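Local coordinates for cytochrome P450 CYP260B1 (Sorangium cellulosum, PDB 5HIW), which is a bacterial cytochrome P450, a mainly helical haem protein that holds protoporphyrin IX with its iron in a pocket of the single chain, at residues P106-V111 and V352-E357; E186-E191 and A217-V222. One frame throughout, in Å; residues are numbered along the deposited sequence.

Contact 1 of 2, residues P106-V111 and V352-E357; sequences PVARRV and VSLLLE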
ATOM      1  N   PRO A 106       9.966 -15.433 -10.572  1.00 20.74           N
ATOM      2  CA  PRO A 106       9.553 -15.760 -11.927  1.00 22.62           C
ATOM      3  C   PRO A 106       8.737 -14.659 -12.571  1.00 23.59           C
ATOM      4  O   PRO A 106       9.052 -14.267 -13.727  1.00 23.49           O
ATOM      5  CB  PRO A 106       8.726 -17.021 -11.763  1.00 22.92           C
ATOM      6  CG  PRO A 106       9.264 -17.646 -10.597  1.00 23.74           C
ATOM      7  CD  PRO A 106       9.703 -16.539  -9.670  1.00 22.00           C
ATOM      8  N   VAL A 107       7.813 -14.087 -11.818  1.00 22.64           N
ATOM      9  CA  VAL A 107       6.992 -12.975 -12.350  1.00 22.45           C
ATOM     10  C   VAL A 107       7.854 -11.771 -12.670  1.00 23.76           C
ATOM     11  O   VAL A 107       7.771 -11.189 -13.741  1.00 22.90           O
ATOM     12  CB  VAL A 107       5.942 -12.493 -11.345  1.00 22.16           C
ATOM     13  CG1 VAL A 107       5.338 -11.184 -11.757  1.00 24.33           C
ATOM     14  CG2 VAL A 107       4.866 -13.515 -11.149  1.00 25.48           C
ATOM     15  N   ALA A 108       8.702 -11.368 -11.704  1.00 20.63           N
ATOM     16  CA  ALA A 108       9.619 -10.237 -11.909  1.00 23.86           C
ATOM     17  C   ALA A 108      10.486 -10.464 -13.144  1.00 23.21           C
ATOM     18  O   ALA A 108      10.745  -9.530 -13.933  1.00 23.12           O
ATOM     19  CB  ALA A 108      10.501 -10.022 -10.647  1.00 23.65           C
ATOM     20  N   ARG A 109      10.997 -11.688 -13.312  1.00 25.15           N
ATOM     21  CA  ARG A 109      11.805 -11.987 -14.510  1.00 26.03           C
ATOM     22  C   ARG A 109      11.037 -11.763 -15.801  1.00 25.31           C
ATOM     23  O   ARG A 109      11.606 -11.246 -16.726  1.00 26.73           O
ATOM     24  CB  ARG A 109      12.342 -13.434 -14.541  1.00 28.36           C
ATOM     25  CG  ARG A 109      13.646 -13.523 -13.756  1.00 34.81           C
ATOM     26  CD  ARG A 109      14.319 -14.878 -13.827  1.00 42.35           C
ATOM     27  NE  ARG A 109      15.178 -15.011 -12.655  1.00 43.86           N
ATOM     28  CZ  ARG A 109      16.276 -14.288 -12.454  1.00 48.95           C
ATOM     29  NH1 ARG A 109      16.729 -13.407 -13.344  1.00 47.59           N
ATOM     30  NH2 ARG A 109      16.960 -14.469 -11.356  1.00 51.09           N
ATOM     31  N   ARG A 110       9.775 -12.161 -15.831  1.00 25.15           N
ATOM     32  CA  ARG A 110       8.932 -12.037 -17.021  0.50 26.94           C
ATOM     33  C   ARG A 110       8.693 -10.528 -17.295  1.00 30.74           C
ATOM     34  O   ARG A 110       8.761 -10.039 -18.431  1.00 27.48           O
ATOM     35  CB  ARG A 110       7.623 -12.798 -16.765  0.50 29.90           C
ATOM     36  CG  ARG A 110       6.590 -12.862 -17.902  0.50 30.46           C
ATOM     37  CD  ARG A 110       5.329 -13.674 -17.520  0.50 33.91           C
ATOM     38  NE  ARG A 110       5.554 -14.682 -16.459  0.50 34.42           N
ATOM     39  CZ  ARG A 110       4.902 -14.713 -15.287  0.50 34.31           C
ATOM     40  NH1 ARG A 110       3.946 -13.825 -15.022  0.50 33.98           N
ATOM     41  NH2 ARG A 110       5.199 -15.637 -14.378  0.50 31.83           N
ATOM     42  N   VAL A 111       8.391  -9.801 -16.236  1.00 23.90           N
ATOM     43  CA  VAL A 111       8.081  -8.373 -16.337  1.00 23.67           C
ATOM     44  C   VAL A 111       9.291  -7.619 -16.889  1.00 23.11           C
ATOM     45  O   VAL A 111       9.181  -6.786 -17.817  1.00 29.01           O
ATOM     46  CB  VAL A 111       7.583  -7.822 -14.964  1.00 21.89           C
ATOM     47  CG1 VAL A 111       7.555  -6.303 -14.983  1.00 24.27           C
ATOM     48  CG2 VAL A 111       6.221  -8.326 -14.624  1.00 24.31           C
ATOM     49  N   VAL A 352      12.761  -4.798  -7.954  1.00 21.39           N
ATOM     50  CA  VAL A 352      13.666  -3.719  -8.232  1.00 20.46           C
ATOM     51  C   VAL A 352      15.084  -4.183  -8.418  1.00 21.34           C
ATOM     52  O   VAL A 352      15.790  -3.673  -9.313  1.00 23.44           O
ATOM     53  CB  VAL A 352      13.477  -2.563  -7.221  1.00 20.61           C
ATOM     54  CG1 VAL A 352      14.600  -1.581  -7.340  1.00 23.36           C
ATOM     55  CG2 VAL A 352      12.169  -1.874  -7.476  1.00 21.38           C
ATOM     56  N   SER A 353      15.522  -5.176  -7.651  1.00 23.62           N
ATOM     57  CA  SER A 353      16.840  -5.774  -7.867  1.00 24.97           C
ATOM     58  C   SER A 353      17.029  -6.368  -9.295  1.00 24.59           C
ATOM     59  O   SER A 353      18.039  -6.136  -9.943  1.00 23.33           O
ATOM     60  CB  SER A 353      17.210  -6.788  -6.780  1.00 25.42           C
ATOM     61  OG  SER A 353      16.293  -7.850  -6.646  1.00 29.72           O
ATOM     62  N   LEU A 354      16.011  -7.006  -9.791  1.00 22.24           N
ATOM     63  CA  LEU A 354      16.059  -7.574 -11.123  1.00 25.78           C
ATOM     64  C   LEU A 354      16.070  -6.543 -12.198  1.00 27.92           C
ATOM     65  O   LEU A 354      16.769  -6.719 -13.228  1.00 30.46           O
ATOM     66  CB  LEU A 354      14.941  -8.566 -11.303  1.00 25.25           C
ATOM     67  CG  LEU A 354      15.164  -9.852 -10.528  1.00 29.10           C
ATOM     68  CD1 LEU A 354      13.943 -10.728 -10.602  1.00 31.90           C
ATOM     69  CD2 LEU A 354      16.389 -10.605 -10.974  1.00 33.85           C
ATOM     70  N   LEU A 355      15.310  -5.478 -12.001  1.00 25.19           N
ATOM     71  CA  LEU A 355      15.239  -4.355 -12.970  1.00 27.56           C
ATOM     72  C   LEU A 355      16.585  -3.666 -13.027  1.00 31.28           C
ATOM     73  O   LEU A 355      17.131  -3.383 -14.125  1.00 29.92           O
ATOM     74  CB  LEU A 355      14.172  -3.368 -12.520  1.00 26.33           C
ATOM     75  CG  LEU A 355      13.930  -2.150 -13.403  1.00 27.85           C
ATOM     76  CD1 LEU A 355      13.318  -2.564 -14.733  1.00 28.76           C
ATOM     77  CD2 LEU A 355      13.035  -1.130 -12.705  1.00 29.36           C
ATOM     78  N   LEU A 356      17.152  -3.412 -11.848  1.00 29.80           N
ATOM     79  CA  LEU A 356      18.449  -2.659 -11.723  1.00 33.02           C
ATOM     80  C   LEU A 356      19.559  -3.460 -12.352  1.00 35.86           C
ATOM     81  O   LEU A 356      20.357  -2.912 -13.121  1.00 34.54           O
ATOM     82  CB  LEU A 356      18.826  -2.295 -10.254  1.00 28.39           C
ATOM     83  CG  LEU A 356      17.950  -1.257  -9.573  1.00 31.20           C
ATOM     84  CD1 LEU A 356      18.475  -1.075  -8.156  1.00 29.94           C
ATOM     85  CD2 LEU A 356      17.868   0.091 -10.280  1.00 32.61           C
ATOM     86  N   GLU A 357      19.578  -4.764 -12.112  1.00 32.69           N
ATOM     87  CA  GLU A 357      20.715  -5.524 -12.589  1.00 38.54           C
ATOM     88  C   GLU A 357      20.630  -5.697 -14.107  1.00 42.59           C
ATOM     89  O   GLU A 357      21.642  -5.869 -14.762  1.00 43.62           O
ATOM     90  CB  GLU A 357      20.847  -6.868 -11.893  1.00 42.47           C
ATOM     91  CG  GLU A 357      20.242  -8.016 -12.655  1.00 47.58           C
ATOM     92  CD  GLU A 357      20.735  -9.365 -12.180  1.00 55.37           C
ATOM     93  OE1 GLU A 357      19.874 -10.216 -11.840  1.00 50.84           O
ATOM     94  OE2 GLU A 357      21.978  -9.546 -12.155  1.00 58.76           O
TER
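Ala108 and Leu354 meet where two helices of the cytochrome P450 fold, 93-113 and 341-358, pack side by side, the nearest pair of CA atoms, Arg109 CA and Leu354 CA, being 7.0 Å apart. The apolar part is a single leucine branch against a methyl: Leu354 CD1 lies 3.5 Å from Ala108 CB, and the same CD1 also comes within 4.1 Å of Arg109 N. Ala108 also touches Met131 of helix 130-140, while Val352 and Leu355 pack on Leu240, Leu244 and Leu241 of helix 232-245.

The second part sets a charged group against an apolar one. With CG anti to its carbonyl carbon (chi1 -85°) and the chain extended as far as NE, Arg109 reaches past Leu354, the two side chains crossing at about a right angle. Its guanidinium meets Leu354 CD2 obliquely, leaving the leucine forked between alanine and arginine. No hydrogen bond joins the segments; the carboxylate of Glu357 may attract the arginine electrostatically, but Glu357 OE1 remains 4.7 Å from Arg109 NH1. On Leu354 CD2 the nearest guanidinium atom is Arg109 NH1, at 3.7 Å.

Contact 2 of 2, residues E186-E191 and A217-V222; sequences EIAERE and ACEGVV
Ala188 turns its methyl toward the first turn of helix 218-229 and meets Cys218 there: CB of Ala188 is 4.0 Å from Cys218 SG. Cys218 CB stands almost as near, 4.1 Å from Ala188 CB, so the alanine rests against both side-chain atoms of the cysteine. A looser neighbour is Glu219, whose OE1 comes to 4.5 Å from Ala188 CB, beyond van der Waals contact and without a hydrogen bond. The sulfur is placed by the first torsion of Cys218, which sets SG anti to the backbone N (chi1 -178°).

Behind this small interface, Ala217 occupies the N-cap position of helix 218-229, and Ala217 O accepts the bond from Val221 N at 3.1 Å. The contact thus joins the C-terminal part of the long helix 167-191 to the start of helix 218-229 in the cytochrome P450 fold, and helix 199-209 lies close to both: Ile207 touches Cys218, and Leu200 touches Glu191 and Val222.

The other oxygen of Glu219, OE2, makes a weak, long ion pair with Arg185 NE, one residue before segment 186-191. The like-charged Glu189 OE2 stays 6.6 Å from Glu219 OE2, where any repulsion is probably weak. The buried carboxylate of Glu191 has hydrogen-bonded oxygens, Glu191 OE2 being bound to Ser196 OG.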
ATOM      1  N   GLU A 186     -14.107 -22.109  -6.433  1.00 34.28           N
ATOM      2  CA  GLU A 186     -13.789 -23.260  -7.250  1.00 35.21           C
ATOM      3  C   GLU A 186     -12.371 -23.740  -7.003  1.00 35.74           C
ATOM      4  O   GLU A 186     -12.105 -24.936  -6.903  1.00 35.31           O
ATOM      5  CB  GLU A 186     -13.960 -22.902  -8.697  1.00 36.42           C
ATOM      6  CG  GLU A 186     -13.389 -23.927  -9.648  1.00 42.54           C
ATOM      7  CD  GLU A 186     -13.742 -23.549 -11.061  1.00 49.72           C
ATOM      8  OE1 GLU A 186     -13.881 -22.337 -11.298  1.00 54.63           O
ATOM      9  OE2 GLU A 186     -13.921 -24.441 -11.908  1.00 52.46           O
ATOM     10  N   ILE A 187     -11.435 -22.778  -6.929  1.00 33.13           N
ATOM     11  CA  ILE A 187     -10.061 -23.103  -6.622  1.00 28.91           C
ATOM     12  C   ILE A 187      -9.953 -23.677  -5.190  1.00 25.16           C
ATOM     13  O   ILE A 187      -9.254 -24.655  -4.970  1.00 30.99           O
ATOM     14  CB  ILE A 187      -9.165 -21.835  -6.801  1.00 25.19           C
ATOM     15  CG1 ILE A 187      -9.124 -21.436  -8.262  1.00 31.35           C
ATOM     16  CG2 ILE A 187      -7.727 -22.136  -6.366  1.00 27.58           C
ATOM     17  CD1 ILE A 187      -8.822 -19.948  -8.466  1.00 33.63           C
ATOM     18  N   ALA A 188     -10.574 -23.028  -4.222  1.00 26.13           N
ATOM     19  CA  ALA A 188     -10.493 -23.482  -2.816  1.00 28.38           C
ATOM     20  C   ALA A 188     -11.090 -24.917  -2.588  1.00 35.19           C
ATOM     21  O   ALA A 188     -10.560 -25.762  -1.785  1.00 28.35           O
ATOM     22  CB  ALA A 188     -11.173 -22.521  -1.919  1.00 28.58           C
ATOM     23  N   GLU A 189     -12.180 -25.193  -3.291  1.00 36.25           N
ATOM     24  CA  GLU A 189     -12.770 -26.551  -3.232  1.00 38.50           C
ATOM     25  C   GLU A 189     -11.863 -27.657  -3.798  1.00 36.89           C
ATOM     26  O   GLU A 189     -11.901 -28.764  -3.285  1.00 40.58           O
ATOM     27  CB  GLU A 189     -14.160 -26.541  -3.869  1.00 42.13           C
ATOM     28  CG  GLU A 189     -15.103 -25.650  -3.051  1.00 47.41           C
ATOM     29  CD  GLU A 189     -16.415 -25.348  -3.752  1.00 53.37           C
ATOM     30  OE1 GLU A 189     -16.497 -25.640  -4.971  1.00 52.75           O
ATOM     31  OE2 GLU A 189     -17.345 -24.793  -3.086  1.00 55.53           O
ATOM     32  N   ARG A 190     -11.044 -27.367  -4.824  1.00 33.56           N
ATOM     33  CA  ARG A 190     -10.093 -28.318  -5.398  1.00 38.29           C
ATOM     34  C   ARG A 190      -8.942 -28.700  -4.427  1.00 39.89           C
ATOM     35  O   ARG A 190      -8.269 -29.763  -4.582  1.00 34.05           O
ATOM     36  CB  ARG A 190      -9.455 -27.753  -6.666  1.00 42.59           C
ATOM     37  CG  ARG A 190     -10.342 -27.814  -7.902  1.00 46.39           C
ATOM     38  CD  ARG A 190      -9.571 -27.647  -9.196  1.00 50.50           C
ATOM     39  NE  ARG A 190      -8.248 -28.304  -9.151  1.00 60.40           N
ATOM     40  CZ  ARG A 190      -8.015 -29.627  -9.174  1.00 60.66           C
ATOM     41  NH1 ARG A 190      -9.016 -30.505  -9.222  1.00 70.26           N
ATOM     42  NH2 ARG A 190      -6.767 -30.082  -9.110  1.00 56.54           N
ATOM     43  N   GLU A 191      -8.687 -27.801  -3.468  1.00 36.74           N
ATOM     44  CA  GLU A 191      -7.616 -27.996  -2.495  1.00 41.37           C
ATOM     45  C   GLU A 191      -7.859 -29.242  -1.617  1.00 42.26           C
ATOM     46  O   GLU A 191      -6.887 -29.953  -1.323  1.00 44.56           O
ATOM     47  CB  GLU A 191      -7.398 -26.747  -1.632  1.00 42.72           C
ATOM     48  CG  GLU A 191      -6.873 -25.538  -2.432  1.00 39.96           C
ATOM     49  CD  GLU A 191      -5.404 -25.661  -2.739  1.00 36.86           C
ATOM     50  OE1 GLU A 191      -4.676 -26.319  -1.965  1.00 37.02           O
ATOM     51  OE2 GLU A 191      -4.951 -25.134  -3.763  1.00 36.61           O
ATOM     52  N   ALA A 217     -14.018 -18.260   5.625  1.00 39.67           N
ATOM     53  CA  ALA A 217     -13.888 -18.847   4.346  1.00 34.36           C
ATOM     54  C   ALA A 217     -12.463 -18.531   3.796  1.00 34.26           C
ATOM     55  O   ALA A 217     -11.936 -17.401   3.905  1.00 35.16           O
ATOM     56  CB  ALA A 217     -14.942 -18.241   3.412  1.00 35.28           C
ATOM     57  N   CYS A 218     -11.907 -19.507   3.145  1.00 31.98           N
ATOM     58  CA  CYS A 218     -10.711 -19.306   2.393  1.00 30.84           C
ATOM     59  C   CYS A 218     -10.825 -18.139   1.426  1.00 35.97           C
ATOM     60  O   CYS A 218      -9.902 -17.314   1.350  1.00 26.26           O
ATOM     61  CB  CYS A 218     -10.380 -20.556   1.645  1.00 30.75           C
ATOM     62  SG  CYS A 218      -8.880 -20.567   0.674  1.00 37.21           S
ATOM     63  N   GLU A 219     -11.946 -18.056   0.700  1.00 31.69           N
ATOM     64  CA  GLU A 219     -12.142 -16.971  -0.269  1.00 31.52           C
ATOM     65  C   GLU A 219     -12.062 -15.647   0.399  1.00 27.05           C
ATOM     66  O   GLU A 219     -11.592 -14.673  -0.206  1.00 29.26           O
ATOM     67  CB  GLU A 219     -13.530 -17.014  -0.948  1.00 38.68           C
ATOM     68  CG  GLU A 219     -13.941 -18.368  -1.483  1.00 45.51           C
ATOM     69  CD  GLU A 219     -14.682 -19.161  -0.427  1.00 45.46           C
ATOM     70  OE1 GLU A 219     -13.977 -19.875   0.322  1.00 48.51           O
ATOM     71  OE2 GLU A 219     -15.939 -18.997  -0.287  1.00 50.40           O
ATOM     72  N   GLY A 220     -12.603 -15.586   1.599  1.00 23.87           N
ATOM     73  CA  GLY A 220     -12.618 -14.399   2.408  1.00 26.77           C
ATOM     74  C   GLY A 220     -11.221 -13.880   2.701  1.00 25.88           C
ATOM     75  O   GLY A 220     -10.949 -12.653   2.598  1.00 21.85           O
ATOM     76  N   VAL A 221     -10.364 -14.799   3.157  1.00 23.28           N
ATOM     77  CA  VAL A 221      -8.988 -14.429   3.486  1.00 23.02           C
ATOM     78  C   VAL A 221      -8.301 -13.911   2.204  1.00 22.22           C
ATOM     79  O   VAL A 221      -7.633 -12.867   2.194  1.00 21.88           O
ATOM     80  CB  VAL A 221      -8.218 -15.629   4.141  1.00 23.65           C
ATOM     81  CG1 VAL A 221      -6.728 -15.300   4.256  1.00 26.54           C
ATOM     82  CG2 VAL A 221      -8.822 -15.950   5.484  1.00 24.41           C
ATOM     83  N   VAL A 222      -8.409 -14.675   1.147  1.00 22.36           N
ATOM     84  CA  VAL A 222      -7.772 -14.331  -0.139  1.00 21.49           C
ATOM     85  C   VAL A 222      -8.253 -12.957  -0.586  1.00 20.44           C
ATOM     86  O   VAL A 222      -7.426 -12.132  -0.942  1.00 17.81           O
ATOM     87  CB  VAL A 222      -8.017 -15.383  -1.243  1.00 23.62           C
ATOM     88  CG1 VAL A 222      -7.520 -14.933  -2.634  1.00 21.84           C
ATOM     89  CG2 VAL A 222      -7.385 -16.714  -0.892  1.00 23.83           C
TER

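How the contacts relate
From the N terminus, the chain passes through helix 93-113, where contact 1 opens, and closes that contact at helix 341-358, after 240 intervening residues, a little over half of them helical. Within that long loop, helix 167-191 supplies the first half of contact 2, and a short excursion of 25 residues, including the whole of helix 199-209, brings the chain back to the start of helix 218-229. The short closure therefore sits wholly within the long one, and the two do not cross. Contacts 1 and 2 occupy separate peripheral regions, the centres of contacts 1 and 2 being 29 Å apart and their nearest atoms about 15 Å apart. Contact 1 ties an early helix to a late one, whereas contact 2 joins helices close in sequence.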